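PDB 3C7A: octopine dehydrogenase from Pecten maximus, which catalyses the NADH-dependent reductive condensation of L-arginine with pyruvate to D-octopine, the reverse of octopine dehydrogenation. Local coordinates for residues 30-35 / 77-82; 83-88 / 111-116; 211-216 / 324-329; 233-238 / 304-309. One frame throughout, in Å; residues are numbered along the deposited sequence.

Contact 1 (30-35 / 77-82); sequences RVLTLF and EIAISG. With NAD (nicotinamide-adenine-dinucleotide), chain B.
R30, on strand 27-32 of the Rossmann-type nucleotide-binding fold, reaches across to the short helix 76-80 and takes hold of it by a backbone carbonyl. Its CB already points toward the helix, and the chain then runs out through CG to CD, which rests 3.6 Å from I78 O. A bend at the third torsion (chi3 -77°) brings the guanidinium round so that NE meets A79 O at 2.9 Å, with an N-H...O angle of 159°. The oxygen lies close to the guanidinium plane, whereas NE approaches from above the plane of the carbonyl rather than on a lone pair. NH2 adds a weak second bond to the same oxygen, so one side chain grips A79 O with two N-H groups; S81 O is also near NH2, at 3.3 Å, but badly angled for a bond. NH1 is engaged by E28 of the same strand in a salt bridge. With an alanine in place of R30, A79 O would probably lose both of these donors and E28 the positive charge that balances it.

Next to this polar grip, L32 CB packs on A79 CB at 4.1 Å, an apolar contact between strand and helix beside the polar one. On the helix side, S81 OG folds back to E77 O at 3.0 Å, in the carbonyl plane and on a lone pair. Beyond the strand the chain runs on to F35, part of the NADH site. The adenine of NAD lies over one face of its ring, with F35 CD1 3.5 Å from C2A of NAD.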
# COMPACT_ATOMS: atom_id res chain seq x y z
N ARG A 30 7.85 21.12 4.07
CA ARG A 30 8.85 20.64 5.04
C ARG A 30 9.06 19.12 4.90
O ARG A 30 8.09 18.38 4.74
CB ARG A 30 8.43 20.98 6.48
CG ARG A 30 8.25 22.47 6.73
CD ARG A 30 8.17 22.80 8.21
NE ARG A 30 6.87 22.48 8.80
CZ ARG A 30 5.77 23.23 8.68
NH1 ARG A 30 5.79 24.35 7.96
NH2 ARG A 30 4.64 22.86 9.26
N VAL A 31 10.32 18.69 4.97
CA VAL A 31 10.66 17.26 4.83
C VAL A 31 11.19 16.68 6.15
O VAL A 31 12.08 17.26 6.78
CB VAL A 31 11.70 17.03 3.69
CG1 VAL A 31 12.02 15.54 3.52
CG2 VAL A 31 11.20 17.61 2.37
N LEU A 32 10.63 15.54 6.56
CA LEU A 32 11.04 14.82 7.77
C LEU A 32 11.44 13.37 7.47
O LEU A 32 10.68 12.64 6.82
CB LEU A 32 9.93 14.86 8.83
CG LEU A 32 10.10 14.11 10.16
CD1 LEU A 32 11.04 14.85 11.10
CD2 LEU A 32 8.75 13.87 10.84
N THR A 33 12.62 12.96 7.94
CA THR A 33 13.09 11.57 7.85
C THR A 33 13.79 11.11 9.14
O THR A 33 14.59 11.85 9.71
CB THR A 33 13.99 11.31 6.60
OG1 THR A 33 14.61 10.01 6.70
CG2 THR A 33 15.08 12.37 6.46
N LEU A 34 13.49 9.89 9.57
CA LEU A 34 13.97 9.37 10.86
C LEU A 34 14.98 8.21 10.75
O LEU A 34 15.27 7.54 11.75
CB LEU A 34 12.79 8.95 11.75
CG LEU A 34 11.70 9.97 12.11
CD1 LEU A 34 10.48 9.27 12.70
CD2 LEU A 34 12.21 11.05 13.06
N PHE A 35 15.51 7.98 9.55
CA PHE A 35 16.46 6.89 9.31
C PHE A 35 17.90 7.34 9.58
O PHE A 35 18.58 7.87 8.70
CB PHE A 35 16.30 6.33 7.89
CG PHE A 35 17.17 5.13 7.58
CD1 PHE A 35 17.35 4.10 8.51
CD2 PHE A 35 17.79 5.01 6.34
CE1 PHE A 35 18.14 3.00 8.21
CE2 PHE A 35 18.59 3.91 6.03
CZ PHE A 35 18.76 2.90 6.97
N GLU A 77 9.35 18.61 16.05
CA GLU A 77 8.78 19.87 16.57
C GLU A 77 8.77 20.98 15.51
O GLU A 77 7.84 21.79 15.46
CB GLU A 77 9.51 20.33 17.84
CG GLU A 77 8.79 21.46 18.60
CD GLU A 77 9.48 21.85 19.90
OE1 GLU A 77 10.69 21.58 20.07
OE2 GLU A 77 8.80 22.44 20.77
N ILE A 78 9.80 21.00 14.66
CA ILE A 78 9.89 21.97 13.56
C ILE A 78 9.00 21.58 12.38
O ILE A 78 8.32 22.43 11.80
CB ILE A 78 11.37 22.15 13.10
CG1 ILE A 78 12.23 22.71 14.24
CG2 ILE A 78 11.45 23.06 11.86
CD1 ILE A 78 13.73 22.60 14.02
N ALA A 79 8.99 20.29 12.04
CA ALA A 79 8.31 19.79 10.84
C ALA A 79 6.78 19.69 10.93
O ALA A 79 6.08 19.98 9.96
CB ALA A 79 8.90 18.45 10.41
N ILE A 80 6.27 19.28 12.09
CA ILE A 80 4.84 18.98 12.27
C ILE A 80 3.99 20.16 12.76
O ILE A 80 2.81 20.27 12.41
CB ILE A 80 4.63 17.73 13.19
CG1 ILE A 80 5.30 16.47 12.61
CG2 ILE A 80 3.13 17.47 13.48
CD1 ILE A 80 4.64 15.89 11.35
N SER A 81 4.58 21.04 13.57
CA SER A 81 3.84 22.15 14.19
C SER A 81 3.25 23.13 13.17
O SER A 81 3.98 23.77 12.40
CB SER A 81 4.72 22.90 15.20
OG SER A 81 5.02 22.09 16.32
N GLY A 82 1.92 23.24 13.17
CA GLY A 82 1.20 24.16 12.29
C GLY A 82 0.84 23.64 10.90
O GLY A 82 0.31 24.39 10.08
PA NAD B . 12.03 3.05 -1.28
O1A NAD B . 12.58 1.68 -1.23
O2A NAD B . 12.72 3.86 -2.31
O5B NAD B . 12.14 3.74 0.17
C5B NAD B . 13.36 3.79 0.88
C4B NAD B . 13.23 4.73 2.08
O4B NAD B . 12.57 4.08 3.16
C3B NAD B . 14.58 5.19 2.63
O3B NAD B . 15.01 6.41 2.07
C2B NAD B . 14.33 5.32 4.13
O2B NAD B . 13.93 6.63 4.47
C1B NAD B . 13.19 4.35 4.40
N9A NAD B . 13.77 3.12 4.98
C8A NAD B . 14.24 2.03 4.28
N7A NAD B . 14.70 1.12 5.16
C5A NAD B . 14.54 1.60 6.41
C6A NAD B . 14.85 1.06 7.66
N6A NAD B . 15.63 -0.01 7.74
N1A NAD B . 14.57 1.79 8.80
C2A NAD B . 13.99 3.05 8.70
N3A NAD B . 13.69 3.57 7.45
C4A NAD B . 13.96 2.86 6.32
O3 NAD B . 10.43 2.96 -1.56
PN NAD B . 9.71 3.71 -2.80
O1N NAD B . 10.33 3.24 -4.06
O2N NAD B . 9.66 5.17 -2.51
O5D NAD B . 8.21 3.14 -2.78
C5D NAD B . 7.34 3.25 -1.67
C4D NAD B . 6.20 2.24 -1.79
O4D NAD B . 5.52 2.37 -3.03
C3D NAD B . 6.71 0.80 -1.71
O3D NAD B . 5.90 0.07 -0.82
C2D NAD B . 6.59 0.27 -3.12
O2D NAD B . 6.27 -1.10 -3.14
C1D NAD B . 5.48 1.13 -3.73
N1N NAD B . 5.60 1.31 -5.19
C2N NAD B . 6.76 1.79 -5.77
C3N NAD B . 6.84 1.96 -7.16
C7N NAD B . 8.01 2.71 -7.75
O7N NAD B . 8.13 2.78 -9.08
N7N NAD B . 8.96 3.32 -6.91
C4N NAD B . 5.74 1.64 -7.95
C5N NAD B . 4.57 1.16 -7.36
C6N NAD B . 4.52 1.01 -5.98

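Contact 2 (83-88 / 111-116); sequences ADVVIL and LIVGLP
I87 and V113 sit side by side at the apolar centre, pointing the same way from two neighbouring parallel strands, with I87 CG1 4.1 Å from V113 CB. CG1 of I87, anti to its own carbonyl carbon (chi1 -53°), is the branch that meets V113, while CG2 lies alongside L115, 4.2 Å from L115 CB. V85 extends the same face: its CG1 comes to 4.3 Å from V113 CG2 and also approaches CD2 of L111. V113 and L115 in turn touch F141 of strand 137-141, the next strand of the sheet. V86, L88 and I112 point to the opposite face, where CD1 of L88 and CG2 of I112 meet loosely.

Between the two faces run the backbone bonds. Strands 85-88 and 111-114 run parallel, their axes at 16°, and V86 is bonded to both sides of I112: V86 N gives to L111 O at 3.0 Å, and V86 O receives V113 N at 2.9 Å. L88 repeats the pattern one step on, giving to V113 O and receiving L115 N. Toward the N-terminal end the pairing fades into a weak bond from L111 N to D84 O, at 3.3 Å. At the C-terminal end, just past the strands, a water lies 2.9 Å from L88 O and equally near P116 O. A cis peptide precedes P116, which lines the NAD pocket. With helix 95-102 linking them, the two strands form a beta-alpha-beta unit of the Rossmann-type domain, their C-terminal ends directed toward the cofactor.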
# COMPACT_ATOMS: atom_id res chain seq x y z
N ALA A 83 1.13 22.37 10.65
CA ALA A 83 0.90 21.77 9.33
C ALA A 83 -0.58 21.47 9.04
O ALA A 83 -1.31 21.02 9.92
CB ALA A 83 1.73 20.50 9.17
N ASP A 84 -1.00 21.74 7.80
CA ASP A 84 -2.38 21.50 7.35
C ASP A 84 -2.58 20.09 6.77
O ASP A 84 -3.68 19.53 6.84
CB ASP A 84 -2.80 22.55 6.32
CG ASP A 84 -2.80 23.97 6.88
OD1 ASP A 84 -3.47 24.23 7.90
OD2 ASP A 84 -2.13 24.85 6.28
N VAL A 85 -1.52 19.54 6.17
CA VAL A 85 -1.54 18.20 5.55
C VAL A 85 -0.26 17.42 5.90
O VAL A 85 0.84 17.99 5.87
CB VAL A 85 -1.68 18.27 3.99
CG1 VAL A 85 -1.98 16.89 3.40
CG2 VAL A 85 -2.76 19.26 3.56
N VAL A 86 -0.40 16.14 6.23
CA VAL A 86 0.74 15.24 6.52
C VAL A 86 0.65 13.96 5.68
O VAL A 86 -0.31 13.20 5.80
CB VAL A 86 0.83 14.88 8.04
CG1 VAL A 86 2.08 14.04 8.32
CG2 VAL A 86 0.83 16.13 8.91
N ILE A 87 1.66 13.72 4.83
CA ILE A 87 1.65 12.62 3.85
C ILE A 87 2.81 11.62 4.04
O ILE A 87 3.97 12.01 4.02
CB ILE A 87 1.65 13.15 2.39
CG1 ILE A 87 0.52 14.17 2.16
CG2 ILE A 87 1.54 11.99 1.38
CD1 ILE A 87 0.69 15.04 0.92
N LEU A 88 2.47 10.34 4.19
CA LEU A 88 3.45 9.26 4.38
C LEU A 88 3.70 8.44 3.11
O LEU A 88 2.78 7.79 2.60
CB LEU A 88 3.02 8.33 5.53
CG LEU A 88 3.06 8.78 7.00
CD1 LEU A 88 1.96 9.78 7.33
CD2 LEU A 88 2.96 7.57 7.91
N LEU A 111 -5.16 16.86 8.17
CA LEU A 111 -5.52 15.76 7.27
C LEU A 111 -4.33 14.82 7.07
O LEU A 111 -3.28 15.23 6.55
CB LEU A 111 -6.01 16.32 5.92
CG LEU A 111 -6.31 15.37 4.75
CD1 LEU A 111 -7.59 14.56 4.98
CD2 LEU A 111 -6.40 16.14 3.44
N ILE A 112 -4.50 13.56 7.48
CA ILE A 112 -3.43 12.55 7.42
C ILE A 112 -3.64 11.57 6.25
O ILE A 112 -4.70 10.95 6.14
CB ILE A 112 -3.31 11.78 8.77
CG1 ILE A 112 -3.16 12.77 9.94
CG2 ILE A 112 -2.15 10.77 8.74
CD1 ILE A 112 -3.31 12.16 11.33
N VAL A 113 -2.62 11.43 5.39
CA VAL A 113 -2.73 10.70 4.12
C VAL A 113 -1.70 9.56 3.97
O VAL A 113 -0.51 9.74 4.27
CB VAL A 113 -2.58 11.66 2.89
CG1 VAL A 113 -2.90 10.94 1.57
CG2 VAL A 113 -3.46 12.90 3.04
N GLY A 114 -2.15 8.40 3.49
CA GLY A 114 -1.26 7.27 3.18
C GLY A 114 -1.11 7.04 1.68
O GLY A 114 -2.09 6.73 0.99
N LEU A 115 0.12 7.17 1.18
CA LEU A 115 0.39 7.12 -0.27
C LEU A 115 1.58 6.20 -0.64
O LEU A 115 2.70 6.70 -0.85
CB LEU A 115 0.61 8.54 -0.81
CG LEU A 115 0.67 8.83 -2.32
CD1 LEU A 115 -0.72 8.91 -2.95
CD2 LEU A 115 1.45 10.11 -2.60
N PRO A 116 1.36 4.87 -0.72
CA PRO A 116 0.12 4.13 -0.44
C PRO A 116 0.01 3.65 1.01
O PRO A 116 1.02 3.54 1.72
CB PRO A 116 0.23 2.94 -1.39
CG PRO A 116 1.71 2.69 -1.53
CD PRO A 116 2.44 3.97 -1.17
O HOH W 1 3.49 5.00 2.36

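Contact 3 (211-216 / 324-329); sequences VHPAIL and RYLTED
Y325 turns the edge of its ring toward the face of H212, the active-site histidine near the start of helix 211-220, in a T-shaped pair with centroids 5.3 Å apart and planes at 68°. The touching edge is CD2 and CE2: Y325 CD2 lies 4.0 Å from H212 ND1, and CE2 stands over the middle of the imidazole. H212 places CG anti to its carbonyl carbon (chi1 -73°), which brings the ring up to the 324-329 loop.

L216, one turn further along the helix, packs at the root of the tyrosine side chain: its CD1 lies 4.3 Å from Y325 CB and also touches L326 CD2. The same L326 methyl rests on P213 CB, so the loop meets the helix through a small apolar strip beside the histidine.

D329 approaches H212 at the ring edge. Its carboxylate is nearly coplanar with the imidazole, at 9°, but OD2 stays 3.8 Å from H212 ND1 and makes no direct hydrogen bond. A water joins the residues instead, accepting from H212 N at 3.0 Å and giving a proton to D329 OD2 at 3.2 Å; this satisfies a first-turn helix N-H. H212 NE2 is engaged by Y235 OH. The imidazole of H212, which binds pyruvate, is therefore probably positioned by an aromatic edge, a carboxylate in its plane and a tyrosine hydroxyl, with no direct polar bond tying it to the 324-329 loop.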
# COMPACT_ATOMS: atom_id res chain seq x y z
N VAL A 211 -2.37 -12.53 -4.57
CA VAL A 211 -1.88 -12.68 -5.95
C VAL A 211 -0.44 -13.22 -6.08
O VAL A 211 -0.22 -14.24 -6.74
CB VAL A 211 -2.05 -11.36 -6.78
CG1 VAL A 211 -1.36 -11.46 -8.14
CG2 VAL A 211 -3.53 -11.05 -6.98
N HIS A 212 0.53 -12.54 -5.47
CA HIS A 212 1.94 -12.94 -5.58
C HIS A 212 2.31 -14.25 -4.86
O HIS A 212 3.07 -15.05 -5.41
CB HIS A 212 2.89 -11.80 -5.18
CG HIS A 212 2.97 -10.69 -6.19
ND1 HIS A 212 3.03 -9.36 -5.84
CD2 HIS A 212 2.98 -10.72 -7.55
CE1 HIS A 212 3.08 -8.62 -6.93
NE2 HIS A 212 3.05 -9.42 -7.98
N PRO A 213 1.79 -14.46 -3.63
CA PRO A 213 2.00 -15.76 -2.97
C PRO A 213 1.46 -16.97 -3.75
O PRO A 213 2.04 -18.06 -3.67
CB PRO A 213 1.25 -15.61 -1.64
CG PRO A 213 1.22 -14.14 -1.40
CD PRO A 213 1.05 -13.54 -2.76
N ALA A 214 0.38 -16.77 -4.51
CA ALA A 214 -0.23 -17.84 -5.31
C ALA A 214 0.61 -18.23 -6.53
O ALA A 214 0.64 -19.41 -6.91
CB ALA A 214 -1.65 -17.46 -5.74
N ILE A 215 1.27 -17.25 -7.14
CA ILE A 215 2.13 -17.47 -8.31
C ILE A 215 3.42 -18.22 -7.93
O ILE A 215 3.89 -19.08 -8.69
CB ILE A 215 2.44 -16.14 -9.05
CG1 ILE A 215 1.16 -15.58 -9.70
CG2 ILE A 215 3.54 -16.32 -10.11
CD1 ILE A 215 1.25 -14.13 -10.14
N LEU A 216 3.97 -17.91 -6.76
CA LEU A 216 5.15 -18.59 -6.23
C LEU A 216 4.85 -20.04 -5.81
O LEU A 216 5.68 -20.93 -6.01
CB LEU A 216 5.77 -17.81 -5.06
CG LEU A 216 6.46 -16.47 -5.37
CD1 LEU A 216 6.66 -15.67 -4.09
CD2 LEU A 216 7.80 -16.68 -6.08
N ARG A 324 10.97 -9.19 -0.76
CA ARG A 324 9.84 -8.52 -0.13
C ARG A 324 8.46 -8.98 -0.59
O ARG A 324 7.46 -8.53 -0.07
CB ARG A 324 10.00 -7.00 -0.19
CG ARG A 324 11.07 -6.42 0.73
CD ARG A 324 11.13 -4.91 0.70
NE ARG A 324 12.17 -4.37 1.56
CZ ARG A 324 12.56 -3.11 1.53
NH1 ARG A 324 13.53 -2.67 2.30
NH2 ARG A 324 11.99 -2.29 0.70
N TYR A 325 8.43 -9.91 -1.53
CA TYR A 325 7.17 -10.50 -2.00
C TYR A 325 6.37 -11.16 -0.87
O TYR A 325 5.14 -11.20 -0.93
CB TYR A 325 7.42 -11.54 -3.11
CG TYR A 325 7.80 -10.97 -4.46
CD1 TYR A 325 9.02 -11.28 -5.05
CD2 TYR A 325 6.92 -10.13 -5.16
CE1 TYR A 325 9.37 -10.77 -6.30
CE2 TYR A 325 7.26 -9.62 -6.42
CZ TYR A 325 8.49 -9.94 -6.98
OH TYR A 325 8.84 -9.44 -8.21
N LEU A 326 7.07 -11.67 0.14
CA LEU A 326 6.43 -12.36 1.26
C LEU A 326 6.58 -11.63 2.60
O LEU A 326 5.70 -11.70 3.45
CB LEU A 326 6.95 -13.80 1.38
CG LEU A 326 6.73 -14.79 0.22
CD1 LEU A 326 7.52 -16.07 0.46
CD2 LEU A 326 5.25 -15.11 -0.00
N THR A 327 7.70 -10.93 2.77
CA THR A 327 8.00 -10.23 4.03
C THR A 327 7.12 -9.00 4.29
O THR A 327 7.04 -8.51 5.42
CB THR A 327 9.50 -9.85 4.15
OG1 THR A 327 9.89 -9.04 3.04
CG2 THR A 327 10.38 -11.10 4.20
N GLU A 328 6.47 -8.50 3.23
CA GLU A 328 5.53 -7.38 3.34
C GLU A 328 4.08 -7.82 3.12
O GLU A 328 3.19 -7.46 3.90
CB GLU A 328 5.90 -6.25 2.38
CG GLU A 328 7.03 -5.33 2.87
CD GLU A 328 6.53 -4.02 3.46
OE1 GLU A 328 5.95 -3.20 2.72
OE2 GLU A 328 6.74 -3.80 4.68
N ASP A 329 3.84 -8.59 2.06
CA ASP A 329 2.48 -8.98 1.65
C ASP A 329 1.73 -9.91 2.61
O ASP A 329 0.50 -10.00 2.56
CB ASP A 329 2.49 -9.59 0.24
CG ASP A 329 2.76 -8.55 -0.85
OD1 ASP A 329 2.97 -7.36 -0.53
OD2 ASP A 329 2.78 -8.94 -2.04
O HOH W 2 0.26 -10.05 -3.76

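Contact 4 (233-238 / 304-309); sequences LFYQGI and KGLVHP
L306 O takes F234 N at 2.8 Å and a water at 3.1 Å, so two donors hold this one carbonyl. The F234 bond is bent, 135° at the hydrogen, and its nitrogen is tilted somewhat from the carbonyl plane. The water also accepts from Q236 N, carrying the link a little further along the 233-238 loop. A second water bridges the segments at the far end: it gives to Q236 OE1 and accepts from G305 N at 3.2 Å.

The side chains of F234 and H308 meet at about a right angle. With CG anti to the backbone N (chi1 -179°), the F234 ring presents its edge to the face of H308, centroids 5.0 Å apart, and CD1 stands over the middle of the imidazole, 3.7 Å from H308 NE2. At the edge of that imidazole, ND1 makes a weak bond to L233 O at 3.3 Å and another weak one to P232 O, while W220 forms a further edge-to-face pair with it. Replacing H308 by an alanine is likely to strip the F234 edge of the face it packs on, take from W220 its edge-to-face partner, and leave L233 O without this donor.

L306 CD1 also touches the rim of the Y235 ring, 4.0 Å from Y235 CD1. Together with the single backbone bridge of L233 with V307, these contacts join two loops of the alpha-helical opine dehydrogenase domain beside the active site.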
# COMPACT_ATOMS: atom_id res chain seq x y z
N LEU A 233 9.40 -17.60 -17.05
CA LEU A 233 8.52 -16.43 -17.03
C LEU A 233 7.69 -16.39 -15.75
O LEU A 233 7.49 -17.42 -15.10
CB LEU A 233 7.60 -16.43 -18.25
CG LEU A 233 8.26 -16.18 -19.60
CD1 LEU A 233 7.46 -16.81 -20.73
CD2 LEU A 233 8.44 -14.69 -19.84
N PHE A 234 7.18 -15.11 -15.41
CA PHE A 234 6.60 -14.93 -14.09
C PHE A 234 5.08 -14.88 -14.16
O PHE A 234 4.41 -15.91 -14.11
CB PHE A 234 7.14 -13.66 -13.43
CG PHE A 234 6.61 -13.41 -12.05
CD1 PHE A 234 7.12 -14.11 -10.97
CD2 PHE A 234 5.61 -12.49 -11.83
CE1 PHE A 234 6.63 -13.89 -9.69
CE2 PHE A 234 5.12 -12.26 -10.56
CZ PHE A 234 5.63 -12.96 -9.49
N TYR A 235 4.31 -13.91 -14.71
CA TYR A 235 2.86 -13.87 -14.95
C TYR A 235 2.44 -14.77 -16.13
O TYR A 235 1.40 -15.43 -16.07
CB TYR A 235 2.37 -12.44 -15.20
CG TYR A 235 2.62 -11.46 -14.07
CD1 TYR A 235 3.65 -10.53 -14.15
CD2 TYR A 235 1.80 -11.44 -12.94
CE1 TYR A 235 3.89 -9.61 -13.12
CE2 TYR A 235 2.02 -10.53 -11.90
CZ TYR A 235 3.07 -9.62 -12.00
OH TYR A 235 3.29 -8.72 -10.98
N GLN A 236 3.25 -14.78 -17.18
CA GLN A 236 2.94 -15.54 -18.40
C GLN A 236 3.35 -17.02 -18.33
O GLN A 236 3.24 -17.75 -19.32
CB GLN A 236 3.56 -14.86 -19.64
CG GLN A 236 2.90 -13.53 -20.02
CD GLN A 236 3.46 -12.91 -21.30
OE1 GLN A 236 4.34 -13.48 -21.95
NE2 GLN A 236 2.94 -11.75 -21.67
N GLY A 237 3.81 -17.45 -17.15
CA GLY A 237 4.27 -18.83 -16.95
C GLY A 237 3.36 -19.74 -16.13
O GLY A 237 3.72 -20.88 -15.84
N ILE A 238 2.18 -19.23 -15.76
CA ILE A 238 1.22 -19.98 -14.94
C ILE A 238 0.54 -21.14 -15.69
O ILE A 238 0.48 -21.13 -16.93
CB ILE A 238 0.12 -19.06 -14.33
CG1 ILE A 238 -0.64 -18.30 -15.43
CG2 ILE A 238 0.74 -18.09 -13.31
CD1 ILE A 238 -2.03 -17.85 -15.04
N LYS A 304 5.12 -8.64 -20.81
CA LYS A 304 6.13 -9.18 -21.73
C LYS A 304 7.54 -9.17 -21.14
O LYS A 304 8.09 -8.10 -20.83
CB LYS A 304 6.08 -8.42 -23.06
CG LYS A 304 7.04 -8.93 -24.13
CD LYS A 304 7.14 -7.94 -25.28
CE LYS A 304 8.10 -8.42 -26.37
NZ LYS A 304 7.54 -9.55 -27.16
N GLY A 305 8.12 -10.36 -20.99
CA GLY A 305 9.53 -10.51 -20.61
C GLY A 305 9.89 -10.50 -19.13
O GLY A 305 11.07 -10.42 -18.78
N LEU A 306 8.88 -10.60 -18.26
CA LEU A 306 9.10 -10.54 -16.81
C LEU A 306 9.31 -11.94 -16.21
O LEU A 306 8.51 -12.85 -16.45
CB LEU A 306 7.93 -9.82 -16.11
CG LEU A 306 7.44 -8.49 -16.70
CD1 LEU A 306 6.16 -8.02 -16.01
CD2 LEU A 306 8.51 -7.39 -16.64
N VAL A 307 10.38 -12.10 -15.43
CA VAL A 307 10.81 -13.42 -14.91
C VAL A 307 10.95 -13.51 -13.38
O VAL A 307 10.93 -12.49 -12.68
CB VAL A 307 12.15 -13.89 -15.57
CG1 VAL A 307 11.96 -14.18 -17.05
CG2 VAL A 307 13.27 -12.87 -15.34
N HIS A 308 11.09 -14.74 -12.89
CA HIS A 308 11.32 -15.04 -11.46
C HIS A 308 12.70 -14.58 -10.97
O HIS A 308 13.65 -14.50 -11.76
CB HIS A 308 11.19 -16.55 -11.22
CG HIS A 308 9.78 -17.03 -11.05
ND1 HIS A 308 8.99 -17.41 -12.12
CD2 HIS A 308 9.03 -17.22 -9.94
CE1 HIS A 308 7.81 -17.80 -11.67
NE2 HIS A 308 7.80 -17.69 -10.36
N PRO A 309 12.83 -14.26 -9.66
CA PRO A 309 14.15 -14.03 -9.07
C PRO A 309 14.90 -15.34 -8.76
O PRO A 309 14.33 -16.24 -8.14
CB PRO A 309 13.82 -13.27 -7.78
CG PRO A 309 12.45 -13.70 -7.41
CD PRO A 309 11.74 -14.09 -8.68
O HOH W 3 5.59 -12.58 -17.53
O HOH W 4 7.16 -12.75 -22.92

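In the fold
From the N terminus, contact 1 closes first, returning the chain from strand 27-32 to helix 76-80. That helix leads straight into strand 85-88, where contact 2 opens, and the two touch where R30 NH2 packs on A83 CB; contact 2 closes the crossover through helix 95-102 to strand 111-114. Both reach the same sheet of the nucleotide-binding part. The chain then crosses to the alpha-helical domain, and contact 3 closes a long excursion from helix 211-220 to the loop before helix 330-344. Contact 4 opens and closes within that excursion; I215 packs on F234 and Y235, H212 CD2 packs on F234, and H212 NE2 probably hydrogen-bonds Y235 OH, joining the two. Contacts 2 and 3 lie on opposite sides of the chain's centre.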